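Local coordinates for protein toxin RelG (Mycobacterium tuberculosis, PDB 3G5O) that cleaves RNA as the toxic component of a type II toxin-antitoxin system and is neutralised by its cognate antitoxin RelF, at residues R72-R80 with I90-D98. Numbering follows the deposited sequence.
Sequences RGTYRLLYR and ILRVDHRAD
An antiparallel beta hairpin of the RelE-family sheet brings strand 75-82 against strand 87-95, and L78 meets L91 and R92 in a classic beta bulge. L78 O takes the bulge N-H of L91 at 2.8 Å; its bond from R92 N is weak, at 3.4 Å. In return, L78 N donates to R92 O with an N-H...O angle of 173°. R76 and D94 form a hydrogen-bonded pair, with R76 N giving to D94 O at 2.7 Å. Beyond the strand end, R96 N makes a hydrogen bond to T74 O with an N-H...O angle of 172°, so the pairing runs into the type II' turn R72-Y75.

Y75, L77, Y79, I90, V93 and H95 share the face toward helix 35-51. There, in the conformer described, I90 CD1 lies 3.9 Å from L77 CD2 and also approaches Y79 CB. I90 has a second conformer, so these contacts are less certain. V93 lies alongside L77 and points the same way. Y79 CG sits between its backbone N and carbonyl carbon (chi1 56°), and the ring leads away from strand 90-95; its OH is hydrogen-bonded to P53 O.

The other face carries R76, L78, R92 and D94, and the antitoxin chain Rv2865 packs on it. L78 CD2 meets the aliphatic CG of R92, whose bent chain brings NE to a salt bridge with D29 OD2. R76 pairs with E57 of the antitoxin chain. D94 OD2 is hydrogen-bonded to Y60 OH of that chain. R96 NE also meets it, on the syn side but tilted from the carboxylate plane, in a local salt bridge of 2.9 Å. At the turn, T74 OG1 lies at the edge of the H95 ring, 3.1 Å from H95 NE2.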
ATOM      1  N   ARG C  72      -1.886 -11.326  15.788  1.00 21.36           N
ATOM      2  CA  ARG C  72      -1.890 -12.653  16.439  1.00 22.45           C
ATOM      3  C   ARG C  72      -3.010 -13.504  15.835  1.00 22.02           C
ATOM      4  O   ARG C  72      -4.187 -13.172  15.963  1.00 20.82           O
ATOM      5  CB  ARG C  72      -2.075 -12.559  17.970  1.00 23.36           C
ATOM      6  CG  ARG C  72      -0.931 -11.893  18.733  1.00 24.81           C
ATOM      7  CD  ARG C  72       0.269 -12.842  18.770  1.00 29.14           C
ATOM      8  NE  ARG C  72       1.499 -12.212  19.269  1.00 29.22           N
ATOM      9  CZ  ARG C  72       1.854 -12.209  20.553  1.00 31.54           C
ATOM     10  NH1 ARG C  72       1.056 -12.769  21.472  1.00 27.85           N
ATOM     11  NH2 ARG C  72       2.994 -11.625  20.925  1.00 30.89           N
ATOM     12  N   GLY C  73      -2.640 -14.582  15.134  1.00 21.83           N
ATOM     13  CA  GLY C  73      -3.614 -15.401  14.427  1.00 20.46           C
ATOM     14  C   GLY C  73      -4.396 -14.554  13.439  1.00 20.40           C
ATOM     15  O   GLY C  73      -3.813 -13.992  12.487  1.00 20.42           O
ATOM     16  N   THR C  74      -5.704 -14.455  13.630  1.00 17.81           N
ATOM     17  CA  THR C  74      -6.542 -13.801  12.641  1.00 18.31           C
ATOM     18  C   THR C  74      -6.919 -12.384  13.041  1.00 17.49           C
ATOM     19  O   THR C  74      -7.651 -11.718  12.303  1.00 17.38           O
ATOM     20  CB  THR C  74      -7.831 -14.597  12.394  1.00 19.96           C
ATOM     21  OG1 THR C  74      -8.395 -14.930  13.665  1.00 21.12           O
ATOM     22  CG2 THR C  74      -7.479 -15.921  11.609  1.00 20.40           C
ATOM     23  N   TYR C  75      -6.453 -11.921  14.201  1.00 17.19           N
ATOM     24  CA  TYR C  75      -6.681 -10.499  14.536  1.00 17.90           C
ATOM     25  C   TYR C  75      -5.446  -9.602  14.441  1.00 17.40           C
ATOM     26  O   TYR C  75      -4.271 -10.062  14.601  1.00 17.75           O
ATOM     27  CB  TYR C  75      -7.430 -10.299  15.863  1.00 17.62           C
ATOM     28  CG  TYR C  75      -6.662 -10.725  17.091  1.00 19.64           C
ATOM     29  CD1 TYR C  75      -5.699  -9.884  17.638  1.00 20.34           C
ATOM     30  CD2 TYR C  75      -6.871 -11.977  17.677  1.00 18.23           C
ATOM     31  CE1 TYR C  75      -4.997 -10.253  18.759  1.00 21.76           C
ATOM     32  CE2 TYR C  75      -6.137 -12.374  18.844  1.00 21.31           C
ATOM     33  CZ  TYR C  75      -5.217 -11.469  19.365  1.00 25.01           C
ATOM     34  OH  TYR C  75      -4.421 -11.777  20.455  1.00 28.87           O
ATOM     35  N   ARG C  76      -5.724  -8.322  14.179  1.00 16.24           N
ATOM     36  CA  ARG C  76      -4.704  -7.292  14.139  1.00 16.76           C
ATOM     37  C   ARG C  76      -5.083  -6.055  14.918  1.00 16.62           C
ATOM     38  O   ARG C  76      -6.250  -5.648  14.947  1.00 16.44           O
ATOM     39  CB  ARG C  76      -4.378  -6.888  12.699  1.00 16.84           C
ATOM     40  CG  ARG C  76      -3.629  -7.966  11.900  1.00 18.45           C
ATOM     41  CD  ARG C  76      -3.649  -7.538  10.418  1.00 22.35           C
ATOM     42  NE  ARG C  76      -2.663  -8.245   9.606  1.00 24.71           N
ATOM     43  CZ  ARG C  76      -2.880  -9.409   8.983  1.00 28.32           C
ATOM     44  NH1 ARG C  76      -4.065 -10.015   9.079  1.00 23.66           N
ATOM     45  NH2 ARG C  76      -1.907  -9.957   8.242  1.00 27.70           N
ATOM     46  N   LEU C  77      -4.090  -5.442  15.539  1.00 15.27           N
ATOM     47  CA  LEU C  77      -4.294  -4.153  16.179  1.00 15.62           C
ATOM     48  C   LEU C  77      -3.457  -3.161  15.427  1.00 16.19           C
ATOM     49  O   LEU C  77      -2.303  -3.466  15.077  1.00 15.60           O
ATOM     50  CB  LEU C  77      -3.795  -4.198  17.625  1.00 15.15           C
ATOM     51  CG  LEU C  77      -4.769  -4.842  18.606  1.00 18.26           C
ATOM     52  CD1 LEU C  77      -4.813  -6.352  18.320  1.00 19.40           C
ATOM     53  CD2 LEU C  77      -4.352  -4.660  20.045  1.00 15.00           C
ATOM     54  N   LEU C  78      -4.026  -1.985  15.218  1.00 16.45           N
ATOM     55  CA  LEU C  78      -3.326  -0.836  14.632  1.00 16.94           C
ATOM     56  C   LEU C  78      -3.070   0.169  15.756  1.00 16.88           C
ATOM     57  O   LEU C  78      -3.997   0.561  16.468  1.00 16.68           O
ATOM     58  CB  LEU C  78      -4.194  -0.170  13.561  1.00 16.21           C
ATOM     59  CG  LEU C  78      -3.618   1.050  12.809  1.00 18.05           C
ATOM     60  CD1 LEU C  78      -2.493   0.557  11.906  1.00 16.76           C
ATOM     61  CD2 LEU C  78      -4.722   1.758  11.977  1.00 17.01           C
ATOM     62  N   TYR C  79      -1.839   0.633  15.913  1.00 16.58           N
ATOM     63  CA  TYR C  79      -1.539   1.438  17.112  1.00 16.71           C
ATOM     64  C   TYR C  79      -0.451   2.467  16.915  1.00 18.44           C
ATOM     65  O   TYR C  79       0.225   2.417  15.900  1.00 17.50           O
ATOM     66  CB  TYR C  79      -1.198   0.558  18.320  1.00 16.79           C
ATOM     67  CG  TYR C  79      -0.072  -0.401  18.117  1.00 16.50           C
ATOM     68  CD1 TYR C  79       1.196  -0.116  18.621  1.00 17.46           C
ATOM     69  CD2 TYR C  79      -0.264  -1.616  17.435  1.00 14.50           C
ATOM     70  CE1 TYR C  79       2.267  -1.020  18.462  1.00 16.18           C
ATOM     71  CE2 TYR C  79       0.793  -2.520  17.260  1.00 16.61           C
ATOM     72  CZ  TYR C  79       2.055  -2.220  17.791  1.00 18.71           C
ATOM     73  OH  TYR C  79       3.107  -3.112  17.633  1.00 18.39           O
ATOM     74  N   ARG C  80      -0.335   3.407  17.864  1.00 19.29           N
ATOM     75  CA  ARG C  80       0.751   4.364  17.875  1.00 21.14           C
ATOM     76  C   ARG C  80       1.538   4.150  19.160  1.00 22.77           C
ATOM     77  O   ARG C  80       0.983   3.677  20.164  1.00 21.13           O
ATOM     78  CB  ARG C  80       0.197   5.795  17.855  1.00 21.68           C
ATOM     79  CG  ARG C  80      -0.506   6.160  16.511  1.00 23.43           C
ATOM     80  CD  ARG C  80      -0.746   7.678  16.437  1.00 27.97           C
ATOM     81  NE  ARG C  80      -1.488   8.132  15.254  1.00 29.06           N
ATOM     82  CZ  ARG C  80      -0.948   8.331  14.063  1.00 28.75           C
ATOM     83  NH1 ARG C  80       0.351   8.100  13.877  1.00 28.85           N
ATOM     84  NH2 ARG C  80      -1.699   8.783  13.067  1.00 27.15           N
ATOM     85  N   ILE C  90      -4.204   2.285  20.897  1.00 17.29           N
ATOM     86  CA  ILE C  90      -4.797   1.438  19.872  0.50 16.42           C
ATOM     87  C   ILE C  90      -5.836   2.255  19.122  1.00 16.91           C
ATOM     88  O   ILE C  90      -6.768   2.764  19.735  1.00 16.72           O
ATOM     89  CB  ILE C  90      -5.550   0.237  20.510  0.50 16.84           C
ATOM     90  CG1 ILE C  90      -4.689  -0.426  21.590  0.50 16.43           C
ATOM     91  CG2 ILE C  90      -6.017  -0.772  19.427  0.50 14.64           C
ATOM     92  CD1 ILE C  90      -3.402  -0.986  21.043  0.50 15.72           C
ATOM     93  N   LEU C  91      -5.691   2.326  17.808  1.00 16.73           N
ATOM     94  CA  LEU C  91      -6.565   3.072  16.913  1.00 16.69           C
ATOM     95  C   LEU C  91      -7.656   2.174  16.357  1.00 16.42           C
ATOM     96  O   LEU C  91      -8.795   2.620  16.235  1.00 17.74           O
ATOM     97  CB  LEU C  91      -5.744   3.614  15.714  1.00 15.37           C
ATOM     98  CG  LEU C  91      -4.467   4.354  16.112  1.00 19.25           C
ATOM     99  CD1 LEU C  91      -3.827   4.833  14.839  1.00 22.91           C
ATOM    100  CD2 LEU C  91      -4.675   5.565  17.145  1.00 18.78           C
ATOM    101  N   ARG C  92      -7.307   0.929  16.039  1.00 17.26           N
ATOM    102  CA  ARG C  92      -8.230  -0.011  15.405  1.00 17.44           C
ATOM    103  C   ARG C  92      -7.922  -1.445  15.811  1.00 17.87           C
ATOM    104  O   ARG C  92      -6.753  -1.816  16.095  1.00 17.39           O
ATOM    105  CB  ARG C  92      -8.141   0.056  13.859  1.00 19.00           C
ATOM    106  CG  ARG C  92      -8.472   1.435  13.187  1.00 20.62           C
ATOM    107  CD  ARG C  92      -9.976   1.787  13.296  1.00 22.61           C
ATOM    108  NE  ARG C  92     -10.861   0.701  12.843  1.00 26.95           N
ATOM    109  CZ  ARG C  92     -11.253   0.544  11.567  1.00 29.53           C
ATOM    110  NH1 ARG C  92     -10.849   1.382  10.619  1.00 24.44           N
ATOM    111  NH2 ARG C  92     -12.054  -0.457  11.235  1.00 30.39           N
ATOM    112  N   VAL C  93      -8.965  -2.271  15.770  1.00 16.73           N
ATOM    113  CA  VAL C  93      -8.818  -3.730  15.946  1.00 16.81           C
ATOM    114  C   VAL C  93      -9.596  -4.385  14.805  1.00 16.87           C
ATOM    115  O   VAL C  93     -10.748  -3.981  14.482  1.00 16.71           O
ATOM    116  CB  VAL C  93      -9.388  -4.212  17.311  1.00 17.48           C
ATOM    117  CG1 VAL C  93      -9.182  -5.739  17.465  1.00 17.90           C
ATOM    118  CG2 VAL C  93      -8.689  -3.486  18.448  1.00 17.46           C
ATOM    119  N   ASP C  94      -8.990  -5.372  14.172  1.00 17.43           N
ATOM    120  CA  ASP C  94      -9.687  -6.051  13.081  1.00 18.55           C
ATOM    121  C   ASP C  94      -9.481  -7.572  13.205  1.00 18.77           C
ATOM    122  O   ASP C  94      -8.375  -8.037  13.590  1.00 18.06           O
ATOM    123  CB  ASP C  94      -9.175  -5.566  11.738  1.00 18.31           C
ATOM    124  CG  ASP C  94     -10.184  -5.841  10.581  1.00 24.46           C
ATOM    125  OD1 ASP C  94     -11.364  -5.396  10.651  1.00 28.69           O
ATOM    126  OD2 ASP C  94      -9.786  -6.481   9.619  1.00 25.77           O
ATOM    127  N   HIS C  95     -10.517  -8.313  12.854  1.00 18.12           N
ATOM    128  CA  HIS C  95     -10.464  -9.766  12.873  1.00 19.09           C
ATOM    129  C   HIS C  95     -10.973 -10.276  11.547  1.00 21.15           C
ATOM    130  O   HIS C  95     -12.054  -9.875  11.112  1.00 19.83           O
ATOM    131  CB  HIS C  95     -11.369 -10.331  13.976  1.00 19.00           C
ATOM    132  CG  HIS C  95     -11.545 -11.813  13.876  1.00 20.33           C
ATOM    133  ND1 HIS C  95     -12.729 -12.393  13.480  1.00 18.51           N
ATOM    134  CD2 HIS C  95     -10.666 -12.824  14.057  1.00 19.20           C
ATOM    135  CE1 HIS C  95     -12.581 -13.708  13.450  1.00 21.36           C
ATOM    136  NE2 HIS C  95     -11.332 -13.996  13.779  1.00 20.58           N
ATOM    137  N   ARG C  96     -10.182 -11.137  10.903  1.00 22.84           N
ATOM    138  CA  ARG C  96     -10.570 -11.724   9.616  1.00 25.47           C
ATOM    139  C   ARG C  96     -10.266 -13.194   9.674  1.00 25.34           C
ATOM    140  O   ARG C  96      -9.087 -13.582   9.601  1.00 24.39           O
ATOM    141  CB  ARG C  96      -9.758 -11.135   8.458  1.00 26.76           C
ATOM    142  CG  ARG C  96      -9.946  -9.670   8.206  1.00 32.58           C
ATOM    143  CD  ARG C  96     -11.262  -9.271   7.508  1.00 41.00           C
ATOM    144  NE  ARG C  96     -11.591  -7.874   7.866  1.00 46.19           N
ATOM    145  CZ  ARG C  96     -12.823  -7.356   7.898  1.00 50.76           C
ATOM    146  NH1 ARG C  96     -13.886  -8.087   7.554  1.00 50.18           N
ATOM    147  NH2 ARG C  96     -12.999  -6.087   8.272  1.00 51.55           N
ATOM    148  N   ALA C  97     -11.313 -14.005   9.786  1.00 26.17           N
ATOM    149  CA  ALA C  97     -11.150 -15.475   9.861  1.00 29.37           C
ATOM    150  C   ALA C  97     -10.394 -16.103   8.688  1.00 31.75           C
ATOM    151  O   ALA C  97      -9.718 -17.111   8.879  1.00 32.32           O
ATOM    152  CB  ALA C  97     -12.462 -16.169  10.093  1.00 27.60           C
ATOM    153  N   ASP C  98     -10.476 -15.561   7.479  1.00 35.12           N
ATOM    154  CA  ASP C  98      -9.327 -15.883   6.593  1.00 39.57           C
ATOM    155  C   ASP C  98      -8.406 -14.705   6.308  1.00 40.05           C
ATOM    156  O   ASP C  98      -8.724 -13.915   5.434  1.00 41.09           O
ATOM    157  CB  ASP C  98      -9.671 -16.576   5.278  1.00 41.13           C
ATOM    158  CG  ASP C  98      -8.390 -17.098   4.565  1.00 46.05           C
ATOM    159  OD1 ASP C  98      -8.211 -18.334   4.485  1.00 50.20           O
ATOM    160  OD2 ASP C  98      -7.532 -16.272   4.132  1.00 50.42           O
TER